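Local coordinates for protein Adhesin/hemolysin (Burkholderia pseudomallei 1026a, PDB 4G6V) that acts as the toxic C-terminal tRNase of a contact-dependent growth inhibition system, arresting closely related neighbouring bacteria, and is neutralised here by its immunity protein, at residues G98-N103 / Q126-V131. Sequence-based numbering, arbitrary orientation.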
loop_
_atom_site.group_PDB
_atom_site.type_symbol
_atom_site.label_atom_id
_atom_site.label_comp_id
_atom_site.label_asym_id
_atom_site.label_seq_id
_atom_site.Cartn_x
_atom_site.Cartn_y
_atom_site.Cartn_z
ATOM N N GLY A 98 9.509 -12.700 -14.164
ATOM C CA GLY A 98 8.528 -13.729 -13.896
ATOM C C GLY A 98 7.783 -13.578 -12.578
ATOM O O GLY A 98 6.618 -13.959 -12.498
ATOM N N GLN A 99 8.449 -13.029 -11.557
ATOM C CA GLN A 99 7.874 -12.875 -10.202
ATOM C C GLN A 99 6.922 -11.677 -10.050
ATOM O O GLN A 99 7.296 -10.544 -10.379
ATOM C CB GLN A 99 8.994 -12.724 -9.156
ATOM C CG GLN A 99 10.013 -13.849 -9.130
ATOM C CD GLN A 99 11.134 -13.596 -8.121
ATOM O OE1 GLN A 99 11.939 -12.677 -8.287
ATOM N NE2 GLN A 99 11.186 -14.416 -7.067
ATOM N N VAL A 100 5.709 -11.905 -9.537
ATOM C CA VAL A 100 4.832 -10.770 -9.221
ATOM C C VAL A 100 5.476 -9.851 -8.170
ATOM O O VAL A 100 6.003 -10.323 -7.144
ATOM C CB VAL A 100 3.379 -11.171 -8.816
ATOM C CG1 VAL A 100 2.608 -11.752 -10.019
ATOM C CG2 VAL A 100 3.349 -12.114 -7.565
ATOM N N PHE A 101 5.459 -8.548 -8.481
ATOM C CA PHE A 101 6.062 -7.479 -7.677
ATOM C C PHE A 101 5.086 -6.310 -7.507
ATOM O O PHE A 101 4.222 -6.071 -8.362
ATOM C CB PHE A 101 7.312 -6.949 -8.373
ATOM C CG PHE A 101 8.611 -7.410 -7.769
ATOM C CD1 PHE A 101 9.276 -8.510 -8.285
ATOM C CD2 PHE A 101 9.192 -6.720 -6.709
ATOM C CE1 PHE A 101 10.492 -8.925 -7.743
ATOM C CE2 PHE A 101 10.407 -7.134 -6.159
ATOM C CZ PHE A 101 11.058 -8.235 -6.680
ATOM N N ASP A 102 5.226 -5.576 -6.408
ATOM C CA ASP A 102 4.447 -4.359 -6.201
ATOM C C ASP A 102 5.367 -3.174 -5.887
ATOM O O ASP A 102 6.418 -3.351 -5.260
ATOM C CB ASP A 102 3.400 -4.545 -5.100
ATOM C CG ASP A 102 2.090 -5.135 -5.623
ATOM O OD1 ASP A 102 1.970 -5.353 -6.850
ATOM O OD2 ASP A 102 1.175 -5.374 -4.800
ATOM N N ASN A 103 4.980 -1.980 -6.344
ATOM C CA ASN A 103 5.739 -0.754 -6.072
ATOM C C ASN A 103 5.251 -0.083 -4.804
ATOM O O ASN A 103 4.054 -0.024 -4.552
ATOM C CB ASN A 103 5.648 0.250 -7.241
ATOM C CG ASN A 103 6.566 1.473 -7.048
ATOM O OD1 ASN A 103 7.785 1.337 -7.027
ATOM N ND2 ASN A 103 5.975 2.672 -6.896
ATOM N N GLN A 126 -1.468 -9.041 1.137
ATOM C CA GLN A 126 -1.020 -10.238 0.427
ATOM C C GLN A 126 -0.004 -9.896 -0.653
ATOM O O GLN A 126 0.089 -10.555 -1.709
ATOM C CB GLN A 126 -2.199 -11.005 -0.165
ATOM C CG GLN A 126 -3.301 -11.287 0.837
ATOM C CD GLN A 126 -4.556 -11.799 0.163
ATOM O OE1 GLN A 126 -4.897 -11.368 -0.945
ATOM N NE2 GLN A 126 -5.249 -12.734 0.821
ATOM N N ALA A 127 0.746 -8.836 -0.385
ATOM C CA ALA A 127 1.914 -8.538 -1.183
ATOM C C ALA A 127 3.016 -9.527 -0.765
ATOM O O ALA A 127 2.992 -10.066 0.346
ATOM C CB ALA A 127 2.352 -7.096 -0.955
ATOM N N SER A 128 3.968 -9.752 -1.664
ATOM C CA SER A 128 5.128 -10.607 -1.410
ATOM C C SER A 128 6.419 -9.867 -1.794
ATOM O O SER A 128 7.201 -9.461 -0.931
ATOM C CB SER A 128 4.998 -11.878 -2.241
ATOM O OG SER A 128 4.497 -11.556 -3.532
ATOM N N ASN A 129 6.629 -9.696 -3.100
ATOM C CA ASN A 129 7.813 -9.018 -3.605
ATOM C C ASN A 129 7.563 -7.531 -3.851
ATOM O O ASN A 129 6.634 -7.152 -4.576
ATOM C CB ASN A 129 8.291 -9.704 -4.874
ATOM C CG ASN A 129 8.509 -11.175 -4.664
ATOM O OD1 ASN A 129 9.232 -11.570 -3.749
ATOM N ND2 ASN A 129 7.859 -12.003 -5.480
ATOM N N ILE A 130 8.401 -6.699 -3.238
ATOM C CA ILE A 130 8.173 -5.263 -3.226
ATOM C C ILE A 130 9.324 -4.500 -3.858
ATOM O O ILE A 130 10.487 -4.703 -3.486
ATOM C CB ILE A 130 8.073 -4.726 -1.792
ATOM C CG1 ILE A 130 7.260 -5.655 -0.890
ATOM C CG2 ILE A 130 7.547 -3.303 -1.822
ATOM C CD1 ILE A 130 5.781 -5.425 -0.925
ATOM N N VAL A 131 8.999 -3.623 -4.803
ATOM C CA VAL A 131 9.951 -2.599 -5.235
ATOM C C VAL A 131 9.764 -1.388 -4.327
ATOM O O VAL A 131 8.649 -0.835 -4.213
ATOM C CB VAL A 131 9.745 -2.160 -6.695
ATOM C CG1 VAL A 131 10.641 -0.982 -7.006
ATOM C CG2 VAL A 131 9.998 -3.312 -7.658
#
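The two parallel strands of a beta-alpha-beta unit meet where Asp102 reaches across to Asn129 and Val131, with helix 111-123 making the connection between them. The backbone N of Asp102 donates to Asn129 O at 2.8 Å, and its carbonyl O receives the N of Val131, so a single residue of strand 99-104 bonds to the residues before and after its partner Ile130. Two residues before Asp102, a side chain rather than a backbone N-H makes the link: Asn129 ND2 donates to Val100 O at 3.0 Å, the acceptor lying close to the plane of the amide and the N-H...O angle being 157°. With CG beside the backbone N (chi1 -54°), the Asn129 amide is placed so that ND2 meets Val100 O, while its OD1 accepts from the backbone N of Lys158. The same side chain covers an aromatic face, since Asn129 CB stands 3.4 Å from the centroid of the Phe101 ring, almost on the ring normal, a CH-pi contact. Val131 CG2 comes obliquely to the same ring, 3.6 Å from Phe101 CD2. Asp102, a probable active-site residue, projects from the other face of the sheet, its OD1 hydrogen-bonded to the backbone N of Asp93. Asn103, on the Phe101 and Val131 face, donates its backbone N to OD2 of Asp93, another probable active-site residue, an arrangement consistent with the beta-alpha-beta core of the PDDEXK nuclease clan.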